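Local coordinates for RagB/SusD domain protein (Flavobacterium johnsoniae, PDB 5J90), which binds chitin as a SusD homolog of a polysaccharide utilization locus, and so probably captures chitin chains at the outer membrane, at residues Glu197-Leu208 with Ala226-Met237; Tyr376-Ala386 with Pro399-Trp407. All blocks are in the same frame, centred on the assembly; numbering follows the deposited sequence.

Contact 1 of 2, residues Glu197-Leu208 with Ala226-Met237; sequences ESWVRFANTLRL and AEKAVAQKFGVM. With EDO (1,2-ethanediol), chain F.
The amide oxygen OE1 of Q232 is gripped twice, by ND2 of N204 across the contact and by the backbone N of F234, from opposite faces of its carbonyl plane. This ties helix 196-213 of the SusD fold to the type I turn Q232-G235 that follows its antiparallel partner, helix 219-231; the segment axes approach to 8.1 Å at 159°. N204 spends both amide protons here: ND2 lies 2.9 Å from Q232 OE1 and 2.9 Å from G235 O, both acceptors close to its amide plane. Further along the turn, R201 NE donates to F234 O (2.9 Å). A bend at chi3 (-66°) goes with the reach of the R201 guanidinium to both F234 O and E197, where NH2 makes an in-plane salt bridge to the anti lone pair of OE2. The methylene CG of E197 rests over one face of the F234 ring, while V200 CG1 meets that ring at its edge. Toward the other end, L208 CD1 touches A226 CB. R207 and K228 share the carboxylates of D166 and E225. Past the turn, M237 N donates to T205 OG1 at 3.0 Å, and that hydroxyl in turn donates to R201 O, 2.8 Å from OG1.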
loop_
_atom_site.group_PDB
_atom_site.type_symbol
_atom_site.label_atom_id
_atom_site.label_comp_id
_atom_site.label_asym_id
_atom_site.label_seq_id
_atom_site.Cartn_x
_atom_site.Cartn_y
_atom_site.Cartn_z
ATOM N N GLU A 197 -34.023 -16.876 1.725
ATOM C CA GLU A 197 -32.895 -17.743 2.045
ATOM C C GLU A 197 -31.809 -17.680 0.963
ATOM O O GLU A 197 -30.616 -17.671 1.287
ATOM C CB GLU A 197 -33.385 -19.181 2.250
ATOM C CG GLU A 197 -32.287 -20.164 2.618
ATOM C CD GLU A 197 -32.797 -21.584 2.766
ATOM O OE1 GLU A 197 -34.019 -21.764 2.973
ATOM O OE2 GLU A 197 -31.976 -22.517 2.658
ATOM N N SER A 198 -32.212 -17.607 -0.307
ATOM C CA SER A 198 -31.246 -17.516 -1.397
ATOM C C SER A 198 -30.549 -16.156 -1.411
ATOM O O SER A 198 -29.362 -16.061 -1.730
ATOM C CB SER A 198 -31.926 -17.772 -2.735
ATOM O OG SER A 198 -32.426 -19.099 -2.762
ATOM N N TRP A 199 -31.284 -15.107 -1.057
ATOM C CA TRP A 199 -30.692 -13.788 -0.919
ATOM C C TRP A 199 -29.671 -13.752 0.227
ATOM O O TRP A 199 -28.618 -13.121 0.105
ATOM C CB TRP A 199 -31.789 -12.733 -0.755
ATOM C CG TRP A 199 -32.329 -12.277 -2.083
ATOM C CD1 TRP A 199 -33.409 -12.783 -2.759
ATOM C CD2 TRP A 199 -31.793 -11.235 -2.903
ATOM N NE1 TRP A 199 -33.579 -12.106 -3.944
ATOM C CE2 TRP A 199 -32.597 -11.155 -4.060
ATOM C CE3 TRP A 199 -30.709 -10.357 -2.772
ATOM C CZ2 TRP A 199 -32.354 -10.230 -5.075
ATOM C CZ3 TRP A 199 -30.470 -9.441 -3.781
ATOM C CH2 TRP A 199 -31.290 -9.386 -4.917
ATOM N N VAL A 200 -29.958 -14.435 1.328
ATOM C CA VAL A 200 -29.011 -14.477 2.440
ATOM C C VAL A 200 -27.765 -15.262 2.040
ATOM O O VAL A 200 -26.640 -14.840 2.327
ATOM C CB VAL A 200 -29.642 -15.070 3.722
ATOM C CG1 VAL A 200 -28.571 -15.300 4.792
ATOM C CG2 VAL A 200 -30.742 -14.153 4.244
ATOM N N ARG A 201 -27.950 -16.373 1.334
ATOM C CA ARG A 201 -26.829 -17.186 0.889
ATOM C C ARG A 201 -25.944 -16.381 -0.070
ATOM O O ARG A 201 -24.708 -16.489 -0.035
ATOM C CB ARG A 201 -27.348 -18.491 0.258
ATOM C CG ARG A 201 -26.275 -19.507 -0.074
ATOM C CD ARG A 201 -26.886 -20.881 -0.380
ATOM N NE ARG A 201 -27.518 -21.484 0.791
ATOM C CZ ARG A 201 -28.824 -21.709 0.923
ATOM N NH1 ARG A 201 -29.673 -21.372 -0.045
ATOM N NH2 ARG A 201 -29.283 -22.285 2.026
ATOM N N PHE A 202 -26.568 -15.559 -0.913
ATOM C CA PHE A 202 -25.811 -14.660 -1.782
ATOM C C PHE A 202 -25.042 -13.648 -0.930
ATOM O O PHE A 202 -23.837 -13.464 -1.126
ATOM C CB PHE A 202 -26.723 -13.955 -2.799
ATOM C CG PHE A 202 -26.054 -12.811 -3.527
ATOM C CD1 PHE A 202 -24.819 -12.981 -4.142
ATOM C CD2 PHE A 202 -26.659 -11.565 -3.592
ATOM C CE1 PHE A 202 -24.193 -11.925 -4.804
ATOM C CE2 PHE A 202 -26.039 -10.510 -4.257
ATOM C CZ PHE A 202 -24.819 -10.694 -4.859
ATOM N N ALA A 203 -25.716 -13.013 0.025
ATOM C CA ALA A 203 -25.048 -12.045 0.891
ATOM C C ALA A 203 -23.843 -12.664 1.600
ATOM O O ALA A 203 -22.793 -12.025 1.702
ATOM C CB ALA A 203 -26.026 -11.458 1.912
ATOM N N ASN A 204 -23.984 -13.893 2.103
ATOM C CA ASN A 204 -22.859 -14.577 2.736
ATOM C C ASN A 204 -21.700 -14.753 1.755
ATOM O O ASN A 204 -20.526 -14.572 2.114
ATOM C CB ASN A 204 -23.277 -15.961 3.253
ATOM C CG ASN A 204 -24.322 -15.900 4.357
ATOM O OD1 ASN A 204 -24.435 -14.913 5.087
ATOM N ND2 ASN A 204 -25.084 -16.983 4.494
ATOM N N THR A 205 -22.017 -15.118 0.515
ATOM C CA THR A 205 -20.977 -15.384 -0.469
ATOM C C THR A 205 -20.287 -14.077 -0.887
ATOM O O THR A 205 -19.072 -14.037 -1.081
ATOM C CB THR A 205 -21.550 -16.105 -1.701
ATOM O OG1 THR A 205 -22.341 -17.219 -1.267
ATOM C CG2 THR A 205 -20.426 -16.628 -2.588
ATOM N N LEU A 206 -21.070 -13.007 -0.994
ATOM C CA LEU A 206 -20.529 -11.677 -1.267
ATOM C C LEU A 206 -19.611 -11.240 -0.121
ATOM O O LEU A 206 -18.530 -10.688 -0.372
ATOM C CB LEU A 206 -21.682 -10.690 -1.466
ATOM C CG LEU A 206 -21.376 -9.232 -1.789
ATOM C CD1 LEU A 206 -20.401 -9.108 -2.943
ATOM C CD2 LEU A 206 -22.685 -8.488 -2.084
ATOM N N ARG A 207 -20.014 -11.500 1.127
ATOM C CA ARG A 207 -19.127 -11.236 2.259
ATOM C C ARG A 207 -17.798 -11.982 2.104
ATOM O O ARG A 207 -16.736 -11.425 2.353
ATOM C CB ARG A 207 -19.774 -11.637 3.591
ATOM C CG ARG A 207 -18.872 -11.308 4.787
ATOM C CD ARG A 207 -19.354 -11.906 6.121
ATOM N NE ARG A 207 -20.760 -11.622 6.380
ATOM C CZ ARG A 207 -21.248 -10.445 6.759
ATOM N NH1 ARG A 207 -20.449 -9.396 6.942
ATOM N NH2 ARG A 207 -22.563 -10.315 6.939
ATOM N N LEU A 208 -17.862 -13.249 1.703
ATOM C CA LEU A 208 -16.650 -14.033 1.514
ATOM C C LEU A 208 -15.745 -13.445 0.430
ATOM O O LEU A 208 -14.520 -13.378 0.608
ATOM C CB LEU A 208 -17.007 -15.501 1.216
ATOM C CG LEU A 208 -15.846 -16.482 1.016
ATOM C CD1 LEU A 208 -14.948 -16.549 2.257
ATOM C CD2 LEU A 208 -16.384 -17.867 0.665
ATOM N N ALA A 226 -14.531 -13.795 6.480
ATOM C CA ALA A 226 -14.632 -15.011 5.664
ATOM C C ALA A 226 -15.235 -16.153 6.476
ATOM O O ALA A 226 -16.112 -16.888 6.016
ATOM C CB ALA A 226 -13.265 -15.419 5.138
ATOM N N GLU A 227 -14.766 -16.297 7.707
ATOM C CA GLU A 227 -15.305 -17.348 8.561
ATOM C C GLU A 227 -16.772 -17.098 8.933
ATOM O O GLU A 227 -17.557 -18.040 8.986
ATOM C CB GLU A 227 -14.395 -17.581 9.776
ATOM C CG GLU A 227 -13.087 -18.221 9.337
ATOM C CD GLU A 227 -12.126 -18.540 10.456
ATOM O OE1 GLU A 227 -12.187 -17.884 11.516
ATOM O OE2 GLU A 227 -11.295 -19.444 10.250
ATOM N N LYS A 228 -17.156 -15.837 9.139
ATOM C CA LYS A 228 -18.563 -15.490 9.360
ATOM C C LYS A 228 -19.448 -15.942 8.189
ATOM O O LYS A 228 -20.538 -16.484 8.391
ATOM C CB LYS A 228 -18.732 -13.973 9.547
ATOM C CG LYS A 228 -18.454 -13.448 10.939
ATOM C CD LYS A 228 -18.410 -11.903 10.972
ATOM C CE LYS A 228 -19.687 -11.274 10.449
ATOM N NZ LYS A 228 -19.557 -9.775 10.432
ATOM N N ALA A 229 -18.973 -15.707 6.970
ATOM C CA ALA A 229 -19.738 -16.052 5.768
ATOM C C ALA A 229 -20.093 -17.531 5.747
ATOM O O ALA A 229 -21.236 -17.914 5.456
ATOM C CB ALA A 229 -18.947 -15.676 4.510
ATOM N N VAL A 230 -19.103 -18.358 6.064
ATOM C CA VAL A 230 -19.251 -19.803 6.006
ATOM C C VAL A 230 -20.049 -20.313 7.206
ATOM O O VAL A 230 -20.821 -21.271 7.092
ATOM C CB VAL A 230 -17.858 -20.474 5.921
ATOM C CG1 VAL A 230 -17.957 -21.982 6.121
ATOM C CG2 VAL A 230 -17.214 -20.149 4.585
ATOM N N ALA A 231 -19.897 -19.646 8.344
ATOM C CA ALA A 231 -20.533 -20.075 9.594
ATOM C C ALA A 231 -22.029 -19.766 9.673
ATOM O O ALA A 231 -22.755 -20.388 10.463
ATOM C CB ALA A 231 -19.812 -19.451 10.791
ATOM N N GLN A 232 -22.492 -18.793 8.889
ATOM C CA GLN A 232 -23.898 -18.408 8.908
ATOM C C GLN A 232 -24.740 -19.636 8.578
ATOM O O GLN A 232 -24.314 -20.493 7.806
ATOM C CB GLN A 232 -24.149 -17.270 7.904
ATOM C CG GLN A 232 -25.336 -16.368 8.233
ATOM C CD GLN A 232 -26.677 -16.902 7.747
ATOM O OE1 GLN A 232 -26.756 -17.651 6.774
ATOM N NE2 GLN A 232 -27.747 -16.501 8.432
ATOM N N LYS A 233 -25.935 -19.713 9.150
ATOM C CA LYS A 233 -26.723 -20.945 9.061
ATOM C C LYS A 233 -27.049 -21.422 7.645
ATOM O O LYS A 233 -27.281 -22.615 7.438
ATOM C CB LYS A 233 -27.993 -20.871 9.920
ATOM C CG LYS A 233 -29.045 -19.917 9.409
ATOM C CD LYS A 233 -30.214 -19.812 10.384
ATOM C CE LYS A 233 -30.942 -21.123 10.543
ATOM N NZ LYS A 233 -32.096 -20.967 11.486
ATOM N N PHE A 234 -27.059 -20.512 6.669
ATOM C CA PHE A 234 -27.328 -20.897 5.286
ATOM C C PHE A 234 -26.056 -21.062 4.451
ATOM O O PHE A 234 -26.097 -21.555 3.316
ATOM C CB PHE A 234 -28.307 -19.912 4.634
ATOM C CG PHE A 234 -29.597 -19.765 5.393
ATOM C CD1 PHE A 234 -30.392 -20.875 5.631
ATOM C CD2 PHE A 234 -30.001 -18.542 5.898
ATOM C CE1 PHE A 234 -31.575 -20.760 6.337
ATOM C CE2 PHE A 234 -31.183 -18.423 6.606
ATOM C CZ PHE A 234 -31.969 -19.538 6.827
ATOM N N GLY A 235 -24.926 -20.658 5.029
ATOM C CA GLY A 235 -23.635 -20.769 4.365
ATOM C C GLY A 235 -23.534 -20.050 3.032
ATOM O O GLY A 235 -24.290 -19.118 2.744
ATOM N N VAL A 236 -22.578 -20.487 2.222
ATOM C CA VAL A 236 -22.346 -19.856 0.925
ATOM C C VAL A 236 -22.889 -20.728 -0.217
ATOM O O VAL A 236 -23.394 -21.840 0.011
ATOM C CB VAL A 236 -20.858 -19.477 0.723
ATOM C CG1 VAL A 236 -20.414 -18.476 1.801
ATOM C CG2 VAL A 236 -19.951 -20.716 0.707
ATOM N N MET A 237 -22.833 -20.216 -1.442
ATOM C CA MET A 237 -23.347 -20.962 -2.593
ATOM C C MET A 237 -22.758 -22.365 -2.669
ATOM O O MET A 237 -21.555 -22.552 -2.457
ATOM C CB MET A 237 -23.015 -20.228 -3.890
ATOM C CG MET A 237 -23.625 -18.850 -4.003
ATOM S SD MET A 237 -23.088 -18.075 -5.534
ATOM C CE MET A 237 -23.862 -16.474 -5.333
HETATM C C1 EDO F . -21.190 -24.856 3.085
HETATM O O1 EDO F . -22.591 -24.971 3.367
HETATM C C2 EDO F . -20.868 -23.433 2.647
HETATM O O2 EDO F . -21.022 -22.531 3.744
HETATM O O HOH W 1 -28.182 -24.263 3.872
#

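Contact 2 of 2, residues Tyr376-Ala386 with Pro399-Trp407; sequences YIADNTKTAAA and PVNNVTVAW
N380 and T404 meet through a short hydrogen bond, T404 OG1 to N380 OD1 at 2.8 Å, with the hydroxyl in the carbonyl plane of the amide. Beside it A406 N donates to D379 O (3.0 Å). The two irregular segments run antiparallel, N380 beside A406 and A386 beside P399, after helix 373-378. V405 lays CG2 over one face of the Y376 ring, 4.1 Å from its centroid, and with CG1 anti to the backbone N (chi1 177°) its other methyl reaches Y376 O. P399 CB packs on A384 CB. Three waters bridge the segments: one joins I377 O to W407 N, one accepts from V405 N and sits 2.7 Å from K382 O, and one joins A384 O to N402 OD1. In the second shell, D379 shapes the turn beside N380: its OD1 accepts from the backbone N of T381, an Asx turn, and of K382, which makes it an Asx motif, and its OD2 forms a salt bridge with K382 NZ. Helix 413-428 backs the pair, with K419 NZ bonded to T404 O and A406 O and Q423 to Y376 OH; helix 353-368 flanks I377 and W407, and helix 269-277 meets A384 and N401.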
loop_
_atom_site.group_PDB
_atom_site.type_symbol
_atom_site.label_atom_id
_atom_site.label_comp_id
_atom_site.label_asym_id
_atom_site.label_seq_id
_atom_site.Cartn_x
_atom_site.Cartn_y
_atom_site.Cartn_z
ATOM N N TYR A 376 -10.123 -33.708 -16.962
ATOM C CA TYR A 376 -9.566 -32.357 -16.955
ATOM C C TYR A 376 -8.905 -32.059 -15.607
ATOM O O TYR A 376 -7.777 -31.567 -15.552
ATOM C CB TYR A 376 -10.696 -31.370 -17.239
ATOM C CG TYR A 376 -10.324 -29.903 -17.272
ATOM C CD1 TYR A 376 -10.383 -29.127 -16.115
ATOM C CD2 TYR A 376 -9.957 -29.283 -18.458
ATOM C CE1 TYR A 376 -10.069 -27.774 -16.141
ATOM C CE2 TYR A 376 -9.632 -27.923 -18.493
ATOM C CZ TYR A 376 -9.693 -27.181 -17.326
ATOM O OH TYR A 376 -9.384 -25.841 -17.353
ATOM N N ILE A 377 -9.615 -32.402 -14.539
ATOM C CA ILE A 377 -9.156 -32.205 -13.172
ATOM C C ILE A 377 -7.903 -33.027 -12.854
ATOM O O ILE A 377 -7.039 -32.587 -12.094
ATOM C CB ILE A 377 -10.290 -32.544 -12.191
ATOM C CG1 ILE A 377 -11.349 -31.433 -12.213
ATOM C CG2 ILE A 377 -9.760 -32.770 -10.786
ATOM C CD1 ILE A 377 -12.643 -31.814 -11.533
ATOM N N ALA A 378 -7.788 -34.208 -13.459
ATOM C CA ALA A 378 -6.655 -35.085 -13.171
ATOM C C ALA A 378 -5.427 -34.832 -14.051
ATOM O O ALA A 378 -4.365 -35.409 -13.815
ATOM C CB ALA A 378 -7.085 -36.549 -13.270
ATOM N N ASP A 379 -5.556 -33.965 -15.052
ATOM C CA ASP A 379 -4.477 -33.760 -16.014
ATOM C C ASP A 379 -3.320 -32.946 -15.437
ATOM O O ASP A 379 -3.494 -31.786 -15.055
ATOM C CB ASP A 379 -5.006 -33.104 -17.289
ATOM C CG ASP A 379 -3.955 -33.034 -18.378
ATOM O OD1 ASP A 379 -2.969 -32.290 -18.209
ATOM O OD2 ASP A 379 -4.114 -33.729 -19.408
ATOM N N ASN A 380 -2.134 -33.550 -15.392
ATOM C CA ASN A 380 -0.943 -32.887 -14.866
ATOM C C ASN A 380 0.103 -32.647 -15.953
ATOM O O ASN A 380 1.312 -32.658 -15.687
ATOM C CB ASN A 380 -0.344 -33.703 -13.712
ATOM C CG ASN A 380 0.675 -32.916 -12.900
ATOM O OD1 ASN A 380 0.565 -31.696 -12.747
ATOM N ND2 ASN A 380 1.679 -33.614 -12.377
ATOM N N THR A 381 -0.364 -32.411 -17.176
ATOM C CA THR A 381 0.537 -32.209 -18.301
ATOM C C THR A 381 0.241 -30.921 -19.064
ATOM O O THR A 381 1.146 -30.129 -19.312
ATOM C CB THR A 381 0.494 -33.408 -19.278
ATOM O OG1 THR A 381 0.945 -34.586 -18.596
ATOM C CG2 THR A 381 1.387 -33.151 -20.478
ATOM N N LYS A 382 -1.022 -30.721 -19.433
ATOM C CA LYS A 382 -1.395 -29.566 -20.248
ATOM C C LYS A 382 -1.174 -28.247 -19.508
ATOM O O LYS A 382 -1.490 -28.118 -18.325
ATOM C CB LYS A 382 -2.845 -29.670 -20.718
ATOM C CG LYS A 382 -3.145 -30.909 -21.569
ATOM C CD LYS A 382 -4.511 -30.790 -22.226
ATOM C CE LYS A 382 -4.905 -32.064 -22.962
ATOM N NZ LYS A 382 -5.265 -33.150 -22.012
ATOM N N THR A 383 -0.613 -27.288 -20.233
ATOM C CA THR A 383 -0.348 -25.952 -19.698
ATOM C C THR A 383 -0.614 -24.925 -20.785
ATOM O O THR A 383 -0.950 -25.277 -21.914
ATOM C CB THR A 383 1.105 -25.784 -19.183
ATOM O OG1 THR A 383 2.032 -26.227 -20.185
ATOM C CG2 THR A 383 1.326 -26.569 -17.892
ATOM N N ALA A 384 -0.478 -23.643 -20.447
ATOM C CA ALA A 384 -0.806 -22.573 -21.389
ATOM C C ALA A 384 -0.037 -22.699 -22.703
ATOM O O ALA A 384 1.132 -23.087 -22.713
ATOM C CB ALA A 384 -0.557 -21.196 -20.748
ATOM N N ALA A 385 -0.710 -22.361 -23.800
ATOM C CA ALA A 385 -0.130 -22.450 -25.141
ATOM C C ALA A 385 0.521 -21.146 -25.598
ATOM O O ALA A 385 0.126 -20.053 -25.187
ATOM C CB ALA A 385 -1.198 -22.859 -26.142
ATOM N N ALA A 386 1.514 -21.255 -26.474
ATOM C CA ALA A 386 2.094 -20.073 -27.085
ATOM C C ALA A 386 1.029 -19.339 -27.886
ATOM O O ALA A 386 0.108 -19.956 -28.437
ATOM C CB ALA A 386 3.274 -20.448 -27.980
ATOM N N PRO A 399 3.978 -18.732 -23.763
ATOM C CA PRO A 399 2.971 -18.741 -22.698
ATOM C C PRO A 399 3.536 -18.197 -21.388
ATOM O O PRO A 399 4.738 -18.309 -21.137
ATOM C CB PRO A 399 2.631 -20.227 -22.551
ATOM C CG PRO A 399 3.852 -20.944 -23.052
ATOM C CD PRO A 399 4.390 -20.093 -24.159
ATOM N N VAL A 400 2.670 -17.606 -20.568
ATOM C CA VAL A 400 3.082 -17.098 -19.257
ATOM C C VAL A 400 2.403 -17.789 -18.071
ATOM O O VAL A 400 2.978 -17.827 -16.985
ATOM C CB VAL A 400 2.899 -15.559 -19.130
ATOM C CG1 VAL A 400 3.860 -14.831 -20.062
ATOM C CG2 VAL A 400 1.454 -15.142 -19.398
ATOM N N ASN A 401 1.190 -18.317 -18.248
ATOM C CA ASN A 401 0.519 -18.983 -17.130
ATOM C C ASN A 401 0.862 -20.466 -17.162
ATOM O O ASN A 401 0.098 -21.306 -17.664
ATOM C CB ASN A 401 -1.001 -18.758 -17.147
ATOM C CG ASN A 401 -1.630 -18.959 -15.774
ATOM O OD1 ASN A 401 -1.173 -18.386 -14.784
ATOM N ND2 ASN A 401 -2.660 -19.785 -15.701
ATOM N N ASN A 402 2.043 -20.779 -16.647
ATOM C CA ASN A 402 2.633 -22.093 -16.859
ATOM C C ASN A 402 2.411 -22.991 -15.663
ATOM O O ASN A 402 3.292 -23.199 -14.832
ATOM C CB ASN A 402 4.109 -21.939 -17.223
ATOM C CG ASN A 402 4.300 -21.065 -18.448
ATOM O OD1 ASN A 402 3.527 -21.150 -19.408
ATOM N ND2 ASN A 402 5.310 -20.203 -18.418
ATOM N N VAL A 403 1.187 -23.492 -15.581
ATOM C CA VAL A 403 0.737 -24.326 -14.483
ATOM C C VAL A 403 -0.290 -25.310 -15.042
ATOM O O VAL A 403 -1.057 -24.971 -15.949
ATOM C CB VAL A 403 0.116 -23.457 -13.349
ATOM C CG1 VAL A 403 -1.135 -22.735 -13.835
ATOM C CG2 VAL A 403 -0.185 -24.287 -12.124
ATOM N N THR A 404 -0.298 -26.529 -14.520
ATOM C CA THR A 404 -1.272 -27.522 -14.950
ATOM C C THR A 404 -2.532 -27.433 -14.095
ATOM O O THR A 404 -2.569 -26.730 -13.081
ATOM C CB THR A 404 -0.715 -28.948 -14.818
ATOM O OG1 THR A 404 -0.425 -29.207 -13.443
ATOM C CG2 THR A 404 0.551 -29.105 -15.639
ATOM N N VAL A 405 -3.560 -28.174 -14.484
ATOM C CA VAL A 405 -4.793 -28.198 -13.717
ATOM C C VAL A 405 -4.665 -29.043 -12.451
ATOM O O VAL A 405 -5.112 -28.634 -11.382
ATOM C CB VAL A 405 -5.981 -28.719 -14.556
ATOM C CG1 VAL A 405 -7.226 -28.805 -13.691
ATOM C CG2 VAL A 405 -6.238 -27.813 -15.749
ATOM N N ALA A 406 -4.050 -30.222 -12.570
ATOM C CA ALA A 406 -4.046 -31.203 -11.485
ATOM C C ALA A 406 -3.482 -30.669 -10.173
ATOM O O ALA A 406 -2.432 -30.025 -10.152
ATOM C CB ALA A 406 -3.279 -32.461 -11.908
ATOM N N TRP A 407 -4.186 -30.962 -9.087
ATOM C CA TRP A 407 -3.707 -30.605 -7.760
ATOM C C TRP A 407 -2.469 -31.414 -7.413
ATOM O O TRP A 407 -2.408 -32.623 -7.655
ATOM C CB TRP A 407 -4.784 -30.859 -6.711
ATOM C CG TRP A 407 -4.446 -30.271 -5.375
ATOM C CD1 TRP A 407 -3.901 -30.915 -4.298
ATOM C CD2 TRP A 407 -4.621 -28.905 -4.981
ATOM N NE1 TRP A 407 -3.728 -30.029 -3.257
ATOM C CE2 TRP A 407 -4.173 -28.794 -3.651
ATOM C CE3 TRP A 407 -5.126 -27.772 -5.624
ATOM C CZ2 TRP A 407 -4.206 -27.589 -2.955
ATOM C CZ3 TRP A 407 -5.159 -26.574 -4.929
ATOM C CH2 TRP A 407 -4.708 -26.496 -3.610
HETATM O O HOH W 2 -6.832 -31.954 -9.292
HETATM O O HOH W 3 -3.502 -29.507 -17.083
HETATM O O HOH W 4 2.889 -23.350 -20.611
#

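In the fold
Contact 1 and contact 2 lie in distant parts of one chain, their centres 31 Å apart and their nearest atoms about 15 Å apart, and they follow one another in sequence. Contact 1 is a buried contact of a helix with a helix and the turn after it, its centre 18 Å from that of the chain; contact 2 is a partly buried meeting of irregular segments 24 Å out. Helices 332-344, which packs on contact 1, and 353-368, which flanks contact 2, are successive along the chain. The ethanediol at contact 1 probably comes from the crystallisation liquor, and neither contact holds a bound sugar that would mark a chitin site.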